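Local coordinates for protein putative acyl-CoA thioester hydrolase YbhC (Escherichia coli K-12, PDB 3GRH) that is an outer-membrane lipoprotein and putative thioesterase of the pectinesterase family that neither binds pectin nor shows pectinesterase activity, at residues I237-V251 and V270-G284. Numbering follows the deposited sequence.
Sequences INNVNILGRQNTFFV and VTNSYIEGDVDIVSG
One face of the F250 ring takes the CB of S283, which sits 4.0 Å from the ring centroid, 22° off the normal, in a CH-pi contact. The Y274 ring instead works at its edge: L243 CD2 reaches CE2 in the ring plane, and E276 OE1 lies in that plane too, accepting the phenol OH at 2.5 Å through its anti lone pair. The other oxygen, E276 OE2, meets R245 NH1 at 3.3 Å in a salt bridge, the guanidinium and carboxylate planes 32° apart. R245's chain, bent at its second torsion, runs alongside E276, while its NE pairs with D216. On the inward side, I242 CD1 lies over one face of F249 near the rim, and V270, V282 and I275 close round that ring obliquely.

These side chains ride on two successive coils of the right-handed parallel beta-helix of the pectinesterase family, strands 240-243 and 274-277 running 7° from parallel. At the corner by N238, its ND2 grips T271 OG1 at 2.7 Å and N272 OD1 at 2.9 Å, N272 OD1 lying in the amide plane of N238. S273 OG accepts from V240 N and donates to T271 O, tying one turn to the next. Further along, T248 OG1 donates to E276 O (2.9 Å), which also receives G244 N.

Near D280, the predicted nucleophile, N247 ND2 donates to S283 OG at 3.0 Å, and S283 OG donates in turn to D280 O. D280 OD1 itself pairs with R340, a substrate-binding residue by similarity. The buried polar chain from N247 through S283 is consistent with steadying the backbone at D280, which would place N247 and S283 in the second shell of the presumed active site, through the D280 main chain rather than its carboxylate.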
ATOM      1  N   ILE A 237      -9.694  -1.555  -1.496  1.00  6.74           N
ATOM      2  CA  ILE A 237      -9.116  -2.919  -1.600  1.00  7.34           C
ATOM      3  C   ILE A 237      -9.649  -3.660  -0.390  1.00  7.79           C
ATOM      4  O   ILE A 237      -9.388  -3.221   0.769  1.00  8.83           O
ATOM      5  CB  ILE A 237      -7.596  -2.810  -1.539  1.00  8.44           C
ATOM      6  CG1 ILE A 237      -7.118  -2.129  -2.810  1.00  9.30           C
ATOM      7  CG2 ILE A 237      -7.011  -4.176  -1.432  1.00 11.63           C
ATOM      8  CD1 ILE A 237      -5.710  -1.649  -2.735  1.00 10.40           C
ATOM      9  N   ASN A 238     -10.440  -4.726  -0.609  1.00  6.62           N
ATOM     10  CA  ASN A 238     -11.112  -5.404   0.488  1.00  6.26           C
ATOM     11  C   ASN A 238     -10.881  -6.902   0.384  1.00  7.96           C
ATOM     12  O   ASN A 238     -11.079  -7.502  -0.663  1.00  6.48           O
ATOM     13  CB  ASN A 238     -12.612  -5.103   0.515  1.00  7.08           C
ATOM     14  CG  ASN A 238     -13.297  -5.850   1.601  1.00  8.95           C
ATOM     15  OD1 ASN A 238     -14.184  -6.718   1.346  1.00 14.28           O
ATOM     16  ND2 ASN A 238     -12.875  -5.591   2.825  1.00  6.82           N
ATOM     17  N   ASN A 239     -10.441  -7.515   1.471  1.00  7.90           N
ATOM     18  CA  ASN A 239     -10.235  -8.999   1.500  1.00  8.03           C
ATOM     19  C   ASN A 239      -9.345  -9.446   0.390  1.00  8.58           C
ATOM     20  O   ASN A 239      -9.693 -10.329  -0.397  1.00  7.90           O
ATOM     21  CB  ASN A 239     -11.564  -9.734   1.452  1.00  7.67           C
ATOM     22  CG  ASN A 239     -11.450 -11.189   1.850  1.00 10.78           C
ATOM     23  OD1 ASN A 239     -10.563 -11.567   2.631  1.00 15.21           O
ATOM     24  ND2 ASN A 239     -12.308 -12.019   1.250  1.00 16.60           N
ATOM     25  N   VAL A 240      -8.175  -8.811   0.291  1.00  7.73           N
ATOM     26  CA  VAL A 240      -7.135  -9.127  -0.712  1.00  6.68           C
ATOM     27  C   VAL A 240      -5.901  -9.578   0.005  1.00  8.69           C
ATOM     28  O   VAL A 240      -5.557  -9.043   1.059  1.00 11.29           O
ATOM     29  CB  VAL A 240      -6.909  -7.932  -1.668  1.00  8.73           C
ATOM     30  CG1 VAL A 240      -5.631  -8.058  -2.556  1.00  9.68           C
ATOM     31  CG2 VAL A 240      -8.109  -7.727  -2.537  1.00  8.78           C
ATOM     32  N   ASN A 241      -5.143 -10.492  -0.588  1.00  6.05           N
ATOM     33  CA  ASN A 241      -3.806 -10.826  -0.093  1.00  7.07           C
ATOM     34  C   ASN A 241      -2.817 -10.179  -1.036  1.00  8.73           C
ATOM     35  O   ASN A 241      -2.921 -10.376  -2.244  1.00  9.19           O
ATOM     36  CB  ASN A 241      -3.520 -12.343  -0.152  1.00  8.50           C
ATOM     37  CG  ASN A 241      -4.394 -13.150   0.753  1.00 11.83           C
ATOM     38  OD1 ASN A 241      -4.818 -12.727   1.796  1.00 15.20           O
ATOM     39  ND2 ASN A 241      -4.782 -14.329   0.270  1.00 13.29           N
ATOM     40  N   ILE A 242      -1.896  -9.407  -0.492  1.00  8.49           N
ATOM     41  CA  ILE A 242      -0.820  -8.773  -1.259  1.00  7.82           C
ATOM     42  C   ILE A 242       0.500  -9.293  -0.770  1.00  8.70           C
ATOM     43  O   ILE A 242       0.836  -9.083   0.396  1.00  8.46           O
ATOM     44  CB  ILE A 242      -0.875  -7.217  -1.132  1.00  9.47           C
ATOM     45  CG1 ILE A 242      -2.283  -6.673  -1.314  1.00 11.00           C
ATOM     46  CG2 ILE A 242       0.043  -6.701  -2.193  1.00 12.62           C
ATOM     47  CD1 ILE A 242      -2.364  -5.189  -0.922  1.00 14.50           C
ATOM     48  N   LEU A 243       1.173 -10.074  -1.627  1.00  7.47           N
ATOM     49  CA  LEU A 243       2.285 -10.909  -1.210  1.00  9.60           C
ATOM     50  C   LEU A 243       3.542 -10.500  -1.919  1.00  9.77           C
ATOM     51  O   LEU A 243       3.605 -10.411  -3.157  1.00  9.44           O
ATOM     52  CB  LEU A 243       2.008 -12.391  -1.466  1.00 11.80           C
ATOM     53  CG  LEU A 243       0.761 -12.898  -0.796  1.00 13.77           C
ATOM     54  CD1 LEU A 243       0.540 -14.348  -1.139  1.00 16.04           C
ATOM     55  CD2 LEU A 243       0.703 -12.705   0.674  1.00 10.77           C
ATOM     56  N   GLY A 244       4.588 -10.236  -1.130  1.00 10.98           N
ATOM     57  CA  GLY A 244       5.882  -9.911  -1.663  1.00  9.70           C
ATOM     58  C   GLY A 244       6.962 -10.030  -0.621  1.00  7.88           C
ATOM     59  O   GLY A 244       6.814 -10.783   0.354  1.00  9.77           O
ATOM     60  N   ARG A 245       8.037  -9.300  -0.900  1.00  8.55           N
ATOM     61  CA  ARG A 245       9.206  -9.235  -0.001  1.00  8.34           C
ATOM     62  C   ARG A 245       9.540  -7.759   0.117  1.00  9.36           C
ATOM     63  O   ARG A 245       8.966  -7.086   0.952  1.00 10.15           O
ATOM     64  CB  ARG A 245      10.339 -10.062  -0.450  1.00  8.70           C
ATOM     65  CG  ARG A 245      10.054 -11.526  -0.497  1.00  8.15           C
ATOM     66  CD  ARG A 245       9.934 -12.146   0.799  1.00 12.64           C
ATOM     67  NE  ARG A 245       9.667 -13.593   0.632  1.00 15.17           N
ATOM     68  CZ  ARG A 245       8.474 -14.170   0.773  1.00 19.69           C
ATOM     69  NH1 ARG A 245       7.390 -13.486   1.083  1.00 22.41           N
ATOM     70  NH2 ARG A 245       8.363 -15.518   0.655  1.00 23.71           N
ATOM     71  N   GLN A 246      10.344  -7.202  -0.794  1.00  8.78           N
ATOM     72  CA  GLN A 246      10.651  -5.751  -0.726  1.00  8.79           C
ATOM     73  C   GLN A 246       9.704  -4.938  -1.562  1.00 10.11           C
ATOM     74  O   GLN A 246       9.514  -5.203  -2.704  1.00 10.56           O
ATOM     75  CB  GLN A 246      12.108  -5.496  -1.141  1.00  8.34           C
ATOM     76  CG  GLN A 246      12.594  -4.143  -0.913  1.00  9.83           C
ATOM     77  CD  GLN A 246      13.937  -3.876  -1.460  1.00 11.45           C
ATOM     78  OE1 GLN A 246      14.788  -4.735  -1.396  1.00 13.52           O
ATOM     79  NE2 GLN A 246      14.130  -2.681  -2.079  1.00 16.47           N
ATOM     80  N   ASN A 247       9.073  -3.951  -0.936  1.00  8.93           N
ATOM     81  CA  ASN A 247       8.158  -2.996  -1.565  1.00  9.69           C
ATOM     82  C   ASN A 247       6.894  -3.688  -2.098  1.00  8.09           C
ATOM     83  O   ASN A 247       6.374  -3.291  -3.163  1.00 10.54           O
ATOM     84  CB  ASN A 247       8.830  -2.248  -2.712  1.00 10.18           C
ATOM     85  CG  ASN A 247       9.981  -1.380  -2.288  1.00 11.59           C
ATOM     86  OD1 ASN A 247      11.126  -1.611  -2.741  1.00 16.10           O
ATOM     87  ND2 ASN A 247       9.722  -0.385  -1.441  1.00 18.30           N
ATOM     88  N   THR A 248       6.268  -4.577  -1.319  1.00  7.71           N
ATOM     89  CA  THR A 248       5.079  -5.247  -1.707  1.00  7.50           C
ATOM     90  C   THR A 248       3.908  -4.397  -2.223  1.00  8.82           C
ATOM     91  O   THR A 248       3.378  -4.690  -3.286  1.00  7.76           O
ATOM     92  CB  THR A 248       4.623  -6.059  -0.506  1.00  7.17           C
ATOM     93  OG1 THR A 248       5.666  -6.975  -0.138  1.00  8.17           O
ATOM     94  CG2 THR A 248       3.398  -6.816  -0.848  1.00  9.48           C
ATOM     95  N   PHE A 249       3.559  -3.364  -1.477  1.00  6.21           N
ATOM     96  CA  PHE A 249       2.447  -2.488  -1.799  1.00  7.18           C
ATOM     97  C   PHE A 249       3.015  -1.074  -1.932  1.00  9.28           C
ATOM     98  O   PHE A 249       3.646  -0.601  -1.008  1.00  8.43           O
ATOM     99  CB  PHE A 249       1.422  -2.618  -0.696  1.00  8.74           C
ATOM    100  CG  PHE A 249       0.179  -1.774  -0.919  1.00  9.86           C
ATOM    101  CD1 PHE A 249      -0.439  -1.666  -2.179  1.00 14.59           C
ATOM    102  CD2 PHE A 249      -0.410  -1.138   0.122  1.00 15.54           C
ATOM    103  CE1 PHE A 249      -1.609  -0.934  -2.330  1.00 15.88           C
ATOM    104  CE2 PHE A 249      -1.566  -0.380  -0.053  1.00 15.90           C
ATOM    105  CZ  PHE A 249      -2.151  -0.296  -1.240  1.00 12.71           C
ATOM    106  N   PHE A 250       2.776  -0.413  -3.084  1.00  8.44           N
ATOM    107  CA  PHE A 250       3.346   0.893  -3.361  1.00 10.52           C
ATOM    108  C   PHE A 250       2.211   1.807  -3.771  1.00 11.77           C
ATOM    109  O   PHE A 250       1.457   1.484  -4.680  1.00 12.79           O
ATOM    110  CB  PHE A 250       4.350   0.797  -4.494  1.00 13.13           C
ATOM    111  CG  PHE A 250       5.464   1.794  -4.378  1.00 14.62           C
ATOM    112  CD1 PHE A 250       6.718   1.378  -4.040  1.00 19.91           C
ATOM    113  CD2 PHE A 250       5.220   3.145  -4.415  1.00 19.68           C
ATOM    114  CE1 PHE A 250       7.763   2.293  -3.854  1.00 20.80           C
ATOM    115  CE2 PHE A 250       6.232   4.082  -4.238  1.00 19.97           C
ATOM    116  CZ  PHE A 250       7.504   3.665  -3.970  1.00 19.85           C
ATOM    117  N   VAL A 251       2.030   2.911  -3.064  1.00  8.65           N
ATOM    118  CA  VAL A 251       1.100   3.887  -3.546  1.00 11.19           C
ATOM    119  C   VAL A 251       1.853   5.084  -4.063  1.00 11.03           C
ATOM    120  O   VAL A 251       2.908   5.420  -3.578  1.00 11.03           O
ATOM    121  CB  VAL A 251       0.171   4.332  -2.509  1.00 12.25           C
ATOM    122  CG1 VAL A 251      -0.755   3.115  -2.137  1.00 16.25           C
ATOM    123  CG2 VAL A 251       0.858   4.746  -1.248  1.00 14.71           C
ATOM    124  N   VAL A 270      -7.850   0.334   2.506  1.00  5.47           N
ATOM    125  CA  VAL A 270      -7.534  -1.120   2.456  1.00  6.00           C
ATOM    126  C   VAL A 270      -8.156  -1.731   3.713  1.00  7.91           C
ATOM    127  O   VAL A 270      -7.867  -1.287   4.836  1.00  9.23           O
ATOM    128  CB  VAL A 270      -6.016  -1.346   2.498  1.00  8.15           C
ATOM    129  CG1 VAL A 270      -5.656  -2.891   2.509  1.00  9.44           C
ATOM    130  CG2 VAL A 270      -5.317  -0.624   1.359  1.00  7.82           C
ATOM    131  N   THR A 271      -9.100  -2.643   3.541  1.00  6.54           N
ATOM    132  CA  THR A 271      -9.785  -3.269   4.631  1.00  6.77           C
ATOM    133  C   THR A 271      -9.698  -4.798   4.591  1.00  6.16           C
ATOM    134  O   THR A 271      -9.703  -5.408   3.482  1.00  6.31           O
ATOM    135  CB  THR A 271     -11.276  -2.898   4.632  1.00 10.92           C
ATOM    136  OG1 THR A 271     -11.894  -3.180   3.352  1.00 14.90           O
ATOM    137  CG2 THR A 271     -11.444  -1.373   4.926  1.00 14.38           C
ATOM    138  N   ASN A 272      -9.612  -5.424   5.774  1.00  6.09           N
ATOM    139  CA  ASN A 272      -9.829  -6.849   5.852  1.00  6.18           C
ATOM    140  C   ASN A 272      -8.825  -7.632   5.010  1.00  6.83           C
ATOM    141  O   ASN A 272      -9.174  -8.657   4.490  1.00  9.93           O
ATOM    142  CB  ASN A 272     -11.240  -7.227   5.465  1.00  9.58           C
ATOM    143  CG  ASN A 272     -12.245  -6.505   6.234  1.00 13.60           C
ATOM    144  OD1 ASN A 272     -13.272  -5.940   5.705  1.00 18.48           O
ATOM    145  ND2 ASN A 272     -12.011  -6.498   7.487  1.00 12.73           N
ATOM    146  N   SER A 273      -7.618  -7.111   4.884  1.00  6.29           N
ATOM    147  CA  SER A 273      -6.613  -7.649   3.952  1.00  6.49           C
ATOM    148  C   SER A 273      -5.388  -8.208   4.670  1.00  8.17           C
ATOM    149  O   SER A 273      -5.314  -8.159   5.887  1.00  8.44           O
ATOM    150  CB  SER A 273      -6.230  -6.642   2.906  1.00  8.82           C
ATOM    151  OG  SER A 273      -7.352  -6.321   2.034  1.00  7.41           O
ATOM    152  N   TYR A 274      -4.523  -8.833   3.896  1.00  6.46           N
ATOM    153  CA  TYR A 274      -3.319  -9.445   4.426  1.00  6.85           C
ATOM    154  C   TYR A 274      -2.205  -8.991   3.560  1.00  6.47           C
ATOM    155  O   TYR A 274      -2.279  -9.183   2.373  1.00  7.93           O
ATOM    156  CB  TYR A 274      -3.435 -10.932   4.413  1.00  7.89           C
ATOM    157  CG  TYR A 274      -2.180 -11.665   4.791  1.00  6.77           C
ATOM    158  CD1 TYR A 274      -1.826 -11.822   6.085  1.00 10.74           C
ATOM    159  CD2 TYR A 274      -1.352 -12.161   3.842  1.00 10.00           C
ATOM    160  CE1 TYR A 274      -0.662 -12.452   6.440  1.00 13.08           C
ATOM    161  CE2 TYR A 274      -0.216 -12.850   4.206  1.00 10.16           C
ATOM    162  CZ  TYR A 274       0.130 -12.938   5.480  1.00 12.01           C
ATOM    163  OH  TYR A 274       1.285 -13.627   5.903  1.00 14.21           O
ATOM    164  N   ILE A 275      -1.144  -8.420   4.143  1.00  6.90           N
ATOM    165  CA  ILE A 275      -0.010  -7.892   3.364  1.00  6.45           C
ATOM    166  C   ILE A 275       1.273  -8.441   3.964  1.00  7.19           C
ATOM    167  O   ILE A 275       1.440  -8.419   5.173  1.00  9.76           O
ATOM    168  CB  ILE A 275      -0.005  -6.358   3.415  1.00  6.65           C
ATOM    169  CG1 ILE A 275      -1.325  -5.849   2.923  1.00  7.52           C
ATOM    170  CG2 ILE A 275       1.180  -5.836   2.544  1.00  9.09           C
ATOM    171  CD1 ILE A 275      -1.410  -4.285   2.896  1.00 11.79           C
ATOM    172  N   GLU A 276       2.082  -9.068   3.126  1.00  6.51           N
ATOM    173  CA  GLU A 276       3.300  -9.791   3.589  1.00  8.33           C
ATOM    174  C   GLU A 276       4.500  -9.212   2.853  1.00  8.00           C
ATOM    175  O   GLU A 276       4.431  -8.887   1.676  1.00  8.93           O
ATOM    176  CB  GLU A 276       3.144 -11.253   3.205  1.00 10.05           C
ATOM    177  CG  GLU A 276       4.240 -12.178   3.612  1.00 12.36           C
ATOM    178  CD  GLU A 276       3.863 -13.615   3.359  1.00 16.18           C
ATOM    179  OE1 GLU A 276       2.924 -14.155   4.035  1.00 21.61           O
ATOM    180  OE2 GLU A 276       4.554 -14.255   2.507  1.00 20.99           O
ATOM    181  N   GLY A 277       5.600  -9.075   3.563  1.00  6.37           N
ATOM    182  CA  GLY A 277       6.854  -8.707   2.958  1.00  7.35           C
ATOM    183  C   GLY A 277       7.945  -8.655   3.984  1.00  6.69           C
ATOM    184  O   GLY A 277       7.821  -9.211   5.067  1.00  6.95           O
ATOM    185  N   ASP A 278       9.034  -7.992   3.612  1.00  8.28           N
ATOM    186  CA  ASP A 278      10.113  -7.756   4.570  1.00  9.17           C
ATOM    187  C   ASP A 278      10.544  -6.296   4.700  1.00  9.37           C
ATOM    188  O   ASP A 278      10.321  -5.669   5.728  1.00 10.12           O
ATOM    189  CB  ASP A 278      11.314  -8.719   4.351  1.00 10.04           C
ATOM    190  CG  ASP A 278      11.773  -8.852   2.909  1.00 12.55           C
ATOM    191  OD1 ASP A 278      11.833  -7.864   2.132  1.00 13.07           O
ATOM    192  OD2 ASP A 278      12.217  -9.993   2.578  1.00 10.93           O
ATOM    193  N   VAL A 279      11.135  -5.752   3.659  1.00  8.34           N
ATOM    194  CA  VAL A 279      11.691  -4.390   3.645  1.00  7.85           C
ATOM    195  C   VAL A 279      10.738  -3.457   2.918  1.00  9.21           C
ATOM    196  O   VAL A 279      10.408  -3.613   1.767  1.00  9.42           O
ATOM    197  CB  VAL A 279      13.029  -4.414   2.936  1.00  9.16           C
ATOM    198  CG1 VAL A 279      13.591  -2.996   2.701  1.00 11.02           C
ATOM    199  CG2 VAL A 279      14.004  -5.255   3.758  1.00 10.39           C
ATOM    200  N   ASP A 280      10.265  -2.455   3.638  1.00  9.05           N
ATOM    201  CA  ASP A 280       9.372  -1.429   3.117  1.00  9.89           C
ATOM    202  C   ASP A 280       8.155  -2.046   2.492  1.00  9.88           C
ATOM    203  O   ASP A 280       7.863  -1.786   1.310  1.00 11.19           O
ATOM    204  CB  ASP A 280      10.166  -0.512   2.183  1.00 12.49           C
ATOM    205  CG  ASP A 280      11.356   0.166   2.852  1.00 12.91           C
ATOM    206  OD1 ASP A 280      11.436   0.296   4.085  1.00 11.44           O
ATOM    207  OD2 ASP A 280      12.282   0.653   2.093  1.00 16.12           O
ATOM    208  N   ILE A 281       7.397  -2.780   3.298  1.00  9.62           N
ATOM    209  CA  ILE A 281       6.305  -3.563   2.817  1.00  8.54           C
ATOM    210  C   ILE A 281       5.233  -2.653   2.215  1.00  9.33           C
ATOM    211  O   ILE A 281       4.627  -3.001   1.230  1.00  9.64           O
ATOM    212  CB  ILE A 281       5.770  -4.418   3.925  1.00  9.13           C
ATOM    213  CG1 ILE A 281       6.865  -5.300   4.557  1.00  8.33           C
ATOM    214  CG2 ILE A 281       4.587  -5.253   3.442  1.00  9.87           C
ATOM    215  CD1 ILE A 281       6.316  -6.022   5.761  1.00 11.70           C
ATOM    216  N   VAL A 282       4.940  -1.543   2.859  1.00  8.11           N
ATOM    217  CA  VAL A 282       3.944  -0.550   2.364  1.00  7.18           C
ATOM    218  C   VAL A 282       4.696   0.773   2.196  1.00  8.03           C
ATOM    219  O   VAL A 282       5.240   1.272   3.128  1.00  9.17           O
ATOM    220  CB  VAL A 282       2.795  -0.345   3.355  1.00  9.68           C
ATOM    221  CG1 VAL A 282       1.968   0.826   2.884  1.00 10.83           C
ATOM    222  CG2 VAL A 282       2.013  -1.669   3.482  1.00  9.75           C
ATOM    223  N   SER A 283       4.835   1.224   0.963  1.00  7.78           N
ATOM    224  CA  SER A 283       5.637   2.368   0.622  1.00  9.40           C
ATOM    225  C   SER A 283       4.890   3.369  -0.200  1.00  8.65           C
ATOM    226  O   SER A 283       3.958   3.004  -0.932  1.00  9.70           O
ATOM    227  CB  SER A 283       6.794   1.851  -0.284  1.00 12.16           C
ATOM    228  OG  SER A 283       7.688   0.930   0.337  1.00 19.46           O
ATOM    229  N   GLY A 284       5.283   4.628  -0.109  1.00  8.59           N
ATOM    230  CA  GLY A 284       4.908   5.590  -1.088  1.00  9.23           C
ATOM    231  C   GLY A 284       4.208   6.799  -0.645  1.00  9.10           C
ATOM    232  O   GLY A 284       4.186   7.157   0.559  1.00  9.25           O
TER
HETATM  233  O   HOH W   1     -11.732  -1.191   1.252  1.00 15.88           O